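Local coordinates for flagellar biosynthetic protein FlhB (Shewanella putrefaciens CN-32, PDB 6Z0W) that probably takes part in flagellar type III protein export and is thought to be required for building the rod of the basal body, at residues 23-31 against 42-53. Residues are numbered along the deposited sequence; the frame is centred on the assembly and turned at random.
Sequences EHYAVAVKY and IAKGVDDVAFKI
Strand 25-30 pairs antiparallel with strand 43-46 in a beta hairpin, and the chain then turns into a helix that packs on strand 25-30 too. Ala26 and Gly45 form a hydrogen-bonded pair, Ala26 N reaching Gly45 O at 3.1 Å with the reverse bond beside it, while Ala28 N meets Ala43 O and Ala28 O receives Ile42 N. Just before strand 25-30 a backbone bond runs from Asp47 N to His24 O, 2.8 Å, and the Asp47 carboxylate returns a second: its OD1 takes His24 N at 2.9 Å, nearly in line with the C-O bond. Glu23 OE2 lies 2.9 Å from Asp47 OD1, two acceptors side by side, so one of the acids may hold a proton or the charges may be eased by solvent. With an alanine here in place of Asp47, the His24 N-H would probably lose its carboxylate acceptor, leaving the residues before strand 25-30 tied at this point by the Asp47 N to His24 O bond.

In this cytoplasmic domain of FlhB, strand 40-46 borders a mixed sheet and is followed by helix 47-59. The helix covers the sheet face bearing Ala26 and Ala28: Ala50 CB sits 3.7 Å from Ala26 CB, and Ile53 CG2 spans both alanines. Phe51 presents its edge to the His24 imidazole, planes 68° apart, and Phe51 CE2 lies 3.3 Å above the plane of the His24 ring, over its centre; with CG anti to the carbonyl carbon (chi1 -60°), the His24 ring is carried toward the helix. On the opposite sheet face, Val46 CG1 makes a CH-pi contact with Tyr25, 4.2 Å from the ring centroid, and helix 68-77 packs against Val27 and Val46 through Tyr75.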
ATOM      1  N   GLU A  23      -3.300 -15.787  -3.616  1.00 51.06           N
ATOM      2  CA  GLU A  23      -3.217 -14.976  -2.412  1.00 50.75           C
ATOM      3  C   GLU A  23      -2.723 -13.600  -2.873  1.00 49.99           C
ATOM      4  O   GLU A  23      -1.605 -13.454  -3.375  1.00 51.54           O
ATOM      5  CB  GLU A  23      -2.315 -15.620  -1.354  1.00 51.76           C
ATOM      6  CG  GLU A  23      -2.119 -14.810  -0.083  1.00 55.62           C
ATOM      7  CD  GLU A  23      -3.251 -14.942   0.923  1.00 62.25           C
ATOM      8  OE1 GLU A  23      -3.027 -15.510   2.020  1.00 65.18           O
ATOM      9  OE2 GLU A  23      -4.367 -14.477   0.624  1.00 63.97           O
ATOM     10  N   HIS A  24      -3.619 -12.621  -2.755  1.00 46.26           N
ATOM     11  CA  HIS A  24      -3.450 -11.276  -3.289  1.00 43.85           C
ATOM     12  C   HIS A  24      -3.512 -10.269  -2.151  1.00 44.15           C
ATOM     13  O   HIS A  24      -4.270 -10.443  -1.197  1.00 48.45           O
ATOM     14  CB  HIS A  24      -4.545 -10.946  -4.327  1.00 45.03           C
ATOM     15  CG  HIS A  24      -4.542 -11.866  -5.509  1.00 53.02           C
ATOM     16  ND1 HIS A  24      -3.721 -11.675  -6.601  1.00 54.68           N
ATOM     17  CD2 HIS A  24      -5.224 -13.012  -5.747  1.00 55.47           C
ATOM     18  CE1 HIS A  24      -3.913 -12.651  -7.470  1.00 55.11           C
ATOM     19  NE2 HIS A  24      -4.823 -13.472  -6.976  1.00 56.83           N
ATOM     20  N   TYR A  25      -2.725  -9.203  -2.277  1.00 38.34           N
ATOM     21  CA  TYR A  25      -2.665  -8.126  -1.300  1.00 37.43           C
ATOM     22  C   TYR A  25      -2.828  -6.790  -2.015  1.00 39.67           C
ATOM     23  O   TYR A  25      -2.275  -6.605  -3.101  1.00 44.38           O
ATOM     24  CB  TYR A  25      -1.316  -8.125  -0.589  1.00 37.51           C
ATOM     25  CG  TYR A  25      -1.116  -9.213   0.421  1.00 43.38           C
ATOM     26  CD1 TYR A  25      -1.290  -8.951   1.759  1.00 45.06           C
ATOM     27  CD2 TYR A  25      -0.740 -10.493   0.036  1.00 46.21           C
ATOM     28  CE1 TYR A  25      -1.085  -9.907   2.698  1.00 49.13           C
ATOM     29  CE2 TYR A  25      -0.546 -11.473   0.968  1.00 51.22           C
ATOM     30  CZ  TYR A  25      -0.726 -11.167   2.308  1.00 55.58           C
ATOM     31  OH  TYR A  25      -0.541 -12.106   3.292  1.00 65.07           O
ATOM     32  N   ALA A  26      -3.567  -5.860  -1.406  1.00 37.16           N
ATOM     33  CA  ALA A  26      -3.624  -4.476  -1.876  1.00 36.39           C
ATOM     34  C   ALA A  26      -3.756  -3.572  -0.665  1.00 36.48           C
ATOM     35  O   ALA A  26      -4.619  -3.816   0.183  1.00 41.79           O
ATOM     36  CB  ALA A  26      -4.812  -4.224  -2.831  1.00 36.70           C
ATOM     37  N   VAL A  27      -2.934  -2.525  -0.590  1.00 31.99           N
ATOM     38  CA  VAL A  27      -3.086  -1.515   0.452  1.00 32.86           C
ATOM     39  C   VAL A  27      -3.150  -0.147  -0.216  1.00 33.08           C
ATOM     40  O   VAL A  27      -2.264   0.211  -1.010  1.00 30.44           O
ATOM     41  CB  VAL A  27      -1.961  -1.585   1.503  1.00 33.38           C
ATOM     42  CG1 VAL A  27      -2.142  -2.839   2.380  1.00 30.54           C
ATOM     43  CG2 VAL A  27      -0.594  -1.604   0.829  1.00 34.65           C
ATOM     44  N   ALA A  28      -4.232   0.589   0.053  1.00 32.97           N
ATOM     45  CA  ALA A  28      -4.399   1.938  -0.476  1.00 30.97           C
ATOM     46  C   ALA A  28      -3.771   2.919   0.514  1.00 30.15           C
ATOM     47  O   ALA A  28      -4.235   3.051   1.664  1.00 30.22           O
ATOM     48  CB  ALA A  28      -5.884   2.252  -0.722  1.00 29.63           C
ATOM     49  N   VAL A  29      -2.723   3.613   0.067  1.00 30.49           N
ATOM     50  CA  VAL A  29      -1.910   4.472   0.922  1.00 29.03           C
ATOM     51  C   VAL A  29      -2.193   5.939   0.601  1.00 29.58           C
ATOM     52  O   VAL A  29      -2.296   6.323  -0.572  1.00 27.36           O
ATOM     53  CB  VAL A  29      -0.412   4.132   0.755  1.00 30.21           C
ATOM     54  CG1 VAL A  29       0.489   5.064   1.622  1.00 31.34           C
ATOM     55  CG2 VAL A  29      -0.162   2.665   1.100  1.00 27.35           C
ATOM     56  N   LYS A  30      -2.284   6.769   1.647  1.00 32.52           N
ATOM     57  CA  LYS A  30      -2.445   8.210   1.485  1.00 32.67           C
ATOM     58  C   LYS A  30      -1.387   8.957   2.290  1.00 33.63           C
ATOM     59  O   LYS A  30      -1.042   8.546   3.400  1.00 33.44           O
ATOM     60  CB  LYS A  30      -3.852   8.683   1.927  1.00 32.93           C
ATOM     61  CG  LYS A  30      -4.176  10.157   1.594  1.00 33.22           C
ATOM     62  CD  LYS A  30      -5.669  10.434   1.846  1.00 33.26           C
ATOM     63  CE  LYS A  30      -6.116  11.840   1.381  1.00 35.58           C
ATOM     64  NZ  LYS A  30      -5.739  12.105  -0.047  1.00 34.15           N
ATOM     65  N   TYR A  31      -0.874  10.043   1.717  1.00 35.22           N
ATOM     66  CA  TYR A  31       0.011  10.979   2.407  1.00 38.09           C
ATOM     67  C   TYR A  31      -0.695  12.322   2.488  1.00 37.79           C
ATOM     68  O   TYR A  31      -0.961  12.949   1.458  1.00 39.46           O
ATOM     69  CB  TYR A  31       1.342  11.142   1.680  1.00 37.24           C
ATOM     70  CG  TYR A  31       2.317  12.128   2.333  1.00 36.47           C
ATOM     71  CD1 TYR A  31       2.912  11.826   3.560  1.00 33.62           C
ATOM     72  CD2 TYR A  31       2.643  13.347   1.716  1.00 34.80           C
ATOM     73  CE1 TYR A  31       3.799  12.692   4.161  1.00 33.47           C
ATOM     74  CE2 TYR A  31       3.558  14.247   2.313  1.00 32.24           C
ATOM     75  CZ  TYR A  31       4.122  13.916   3.536  1.00 33.43           C
ATOM     76  OH  TYR A  31       5.017  14.768   4.159  1.00 32.63           O
ATOM     77  N   ILE A  42      -5.751   3.811   4.053  1.00 30.96           N
ATOM     78  CA  ILE A  42      -7.176   4.154   4.069  1.00 30.50           C
ATOM     79  C   ILE A  42      -8.050   3.041   3.519  1.00 32.79           C
ATOM     80  O   ILE A  42      -9.285   3.103   3.680  1.00 33.46           O
ATOM     81  CB  ILE A  42      -7.456   5.469   3.311  1.00 29.72           C
ATOM     82  CG1 ILE A  42      -7.049   5.320   1.845  1.00 28.00           C
ATOM     83  CG2 ILE A  42      -6.666   6.593   3.918  1.00 29.06           C
ATOM     84  CD1 ILE A  42      -7.327   6.571   1.045  1.00 29.20           C
ATOM     85  N   ALA A  43      -7.459   2.014   2.908  1.00 33.29           N
ATOM     86  CA  ALA A  43      -8.176   0.797   2.548  1.00 33.35           C
ATOM     87  C   ALA A  43      -7.164  -0.341   2.436  1.00 33.53           C
ATOM     88  O   ALA A  43      -6.005  -0.114   2.074  1.00 36.11           O
ATOM     89  CB  ALA A  43      -8.948   0.970   1.230  1.00 33.92           C
ATOM     90  N   LYS A  44      -7.602  -1.557   2.759  1.00 33.74           N
ATOM     91  CA  LYS A  44      -6.759  -2.720   2.576  1.00 32.66           C
ATOM     92  C   LYS A  44      -7.637  -3.958   2.456  1.00 35.20           C
ATOM     93  O   LYS A  44      -8.751  -3.997   2.972  1.00 36.14           O
ATOM     94  CB  LYS A  44      -5.754  -2.886   3.733  1.00 31.95           C
ATOM     95  CG  LYS A  44      -6.312  -3.412   5.060  1.00 36.07           C
ATOM     96  CD  LYS A  44      -5.099  -3.659   5.978  1.00 39.10           C
ATOM     97  CE  LYS A  44      -5.386  -4.331   7.305  1.00 37.85           C
ATOM     98  NZ  LYS A  44      -4.146  -4.305   8.163  1.00 36.14           N
ATOM     99  N   GLY A  45      -7.117  -4.968   1.768  1.00 34.03           N
ATOM    100  CA  GLY A  45      -7.833  -6.223   1.621  1.00 35.15           C
ATOM    101  C   GLY A  45      -6.941  -7.254   0.981  1.00 35.88           C
ATOM    102  O   GLY A  45      -5.897  -6.935   0.395  1.00 36.04           O
ATOM    103  N   VAL A  46      -7.348  -8.506   1.116  1.00 40.04           N
ATOM    104  CA  VAL A  46      -6.644  -9.552   0.412  1.00 41.87           C
ATOM    105  C   VAL A  46      -7.581 -10.147  -0.617  1.00 46.71           C
ATOM    106  O   VAL A  46      -8.804  -9.938  -0.596  1.00 45.96           O
ATOM    107  CB  VAL A  46      -6.080 -10.647   1.343  1.00 43.21           C
ATOM    108  CG1 VAL A  46      -5.056 -10.048   2.308  1.00 38.98           C
ATOM    109  CG2 VAL A  46      -7.227 -11.386   2.080  1.00 46.32           C
ATOM    110  N   ASP A  47      -6.969 -10.886  -1.541  1.00 51.30           N
ATOM    111  CA  ASP A  47      -7.684 -11.705  -2.510  1.00 51.50           C
ATOM    112  C   ASP A  47      -8.729 -10.886  -3.260  1.00 51.39           C
ATOM    113  O   ASP A  47      -8.365  -9.943  -3.972  1.00 48.48           O
ATOM    114  CB  ASP A  47      -8.260 -12.917  -1.794  1.00 53.95           C
ATOM    115  CG  ASP A  47      -7.159 -13.774  -1.142  1.00 54.36           C
ATOM    116  OD1 ASP A  47      -5.996 -13.709  -1.607  1.00 50.19           O
ATOM    117  OD2 ASP A  47      -7.452 -14.509  -0.177  1.00 54.80           O
ATOM    118  N   ASP A  48     -10.016 -11.219  -3.127  1.00 54.19           N
ATOM    119  CA  ASP A  48     -11.013 -10.549  -3.958  1.00 57.79           C
ATOM    120  C   ASP A  48     -11.188  -9.095  -3.549  1.00 55.35           C
ATOM    121  O   ASP A  48     -11.415  -8.230  -4.405  1.00 52.55           O
ATOM    122  CB  ASP A  48     -12.356 -11.253  -3.892  1.00 64.57           C
ATOM    123  CG  ASP A  48     -13.441 -10.471  -4.598  1.00 69.60           C
ATOM    124  OD1 ASP A  48     -13.415 -10.402  -5.854  1.00 72.92           O
ATOM    125  OD2 ASP A  48     -14.310  -9.908  -3.892  1.00 69.93           O
ATOM    126  N   VAL A  49     -11.123  -8.818  -2.247  1.00 53.18           N
ATOM    127  CA  VAL A  49     -11.201  -7.438  -1.788  1.00 48.98           C
ATOM    128  C   VAL A  49     -10.020  -6.645  -2.329  1.00 45.32           C
ATOM    129  O   VAL A  49     -10.142  -5.451  -2.629  1.00 43.81           O
ATOM    130  CB  VAL A  49     -11.275  -7.401  -0.250  1.00 46.07           C
ATOM    131  CG1 VAL A  49     -11.271  -5.958   0.254  1.00 42.41           C
ATOM    132  CG2 VAL A  49     -12.523  -8.166   0.251  1.00 47.25           C
ATOM    133  N   ALA A  50      -8.860  -7.293  -2.453  1.00 45.16           N
ATOM    134  CA  ALA A  50      -7.712  -6.645  -3.070  1.00 42.14           C
ATOM    135  C   ALA A  50      -8.021  -6.257  -4.516  1.00 42.80           C
ATOM    136  O   ALA A  50      -7.714  -5.133  -4.941  1.00 40.96           O
ATOM    137  CB  ALA A  50      -6.487  -7.559  -2.975  1.00 39.56           C
ATOM    138  N   PHE A  51      -8.682  -7.148  -5.280  1.00 42.75           N
ATOM    139  CA  PHE A  51      -9.018  -6.775  -6.654  1.00 45.91           C
ATOM    140  C   PHE A  51     -10.114  -5.711  -6.732  1.00 42.94           C
ATOM    141  O   PHE A  51     -10.116  -4.916  -7.684  1.00 41.57           O
ATOM    142  CB  PHE A  51      -9.393  -8.012  -7.480  1.00 55.41           C
ATOM    143  CG  PHE A  51      -8.189  -8.683  -8.100  1.00 65.76           C
ATOM    144  CD1 PHE A  51      -7.564  -8.140  -9.218  1.00 68.43           C
ATOM    145  CD2 PHE A  51      -7.635  -9.815  -7.518  1.00 70.47           C
ATOM    146  CE1 PHE A  51      -6.432  -8.742  -9.767  1.00 69.97           C
ATOM    147  CE2 PHE A  51      -6.509 -10.415  -8.061  1.00 72.76           C
ATOM    148  CZ  PHE A  51      -5.907  -9.875  -9.182  1.00 72.03           C
ATOM    149  N   LYS A  52     -11.044  -5.653  -5.764  1.00 42.06           N
ATOM    150  CA  LYS A  52     -12.010  -4.556  -5.793  1.00 44.35           C
ATOM    151  C   LYS A  52     -11.326  -3.219  -5.497  1.00 39.23           C
ATOM    152  O   LYS A  52     -11.660  -2.204  -6.114  1.00 37.51           O
ATOM    153  CB  LYS A  52     -13.166  -4.798  -4.818  1.00 49.58           C
ATOM    154  CG  LYS A  52     -14.553  -4.409  -5.385  1.00 59.37           C
ATOM    155  CD  LYS A  52     -14.768  -2.878  -5.395  1.00 63.29           C
ATOM    156  CE  LYS A  52     -16.246  -2.471  -5.395  1.00 66.05           C
ATOM    157  NZ  LYS A  52     -16.429  -1.045  -4.959  1.00 65.33           N
ATOM    158  N   ILE A  53     -10.355  -3.206  -4.586  1.00 37.91           N
ATOM    159  CA  ILE A  53      -9.585  -1.981  -4.370  1.00 37.11           C
ATOM    160  C   ILE A  53      -8.868  -1.584  -5.654  1.00 39.84           C
ATOM    161  O   ILE A  53      -8.911  -0.422  -6.084  1.00 40.56           O
ATOM    162  CB  ILE A  53      -8.607  -2.171  -3.198  1.00 30.91           C
ATOM    163  CG1 ILE A  53      -9.407  -2.274  -1.909  1.00 30.94           C
ATOM    164  CG2 ILE A  53      -7.572  -1.006  -3.152  1.00 29.95           C
ATOM    165  CD1 ILE A  53      -8.589  -2.619  -0.687  1.00 30.46           C
TER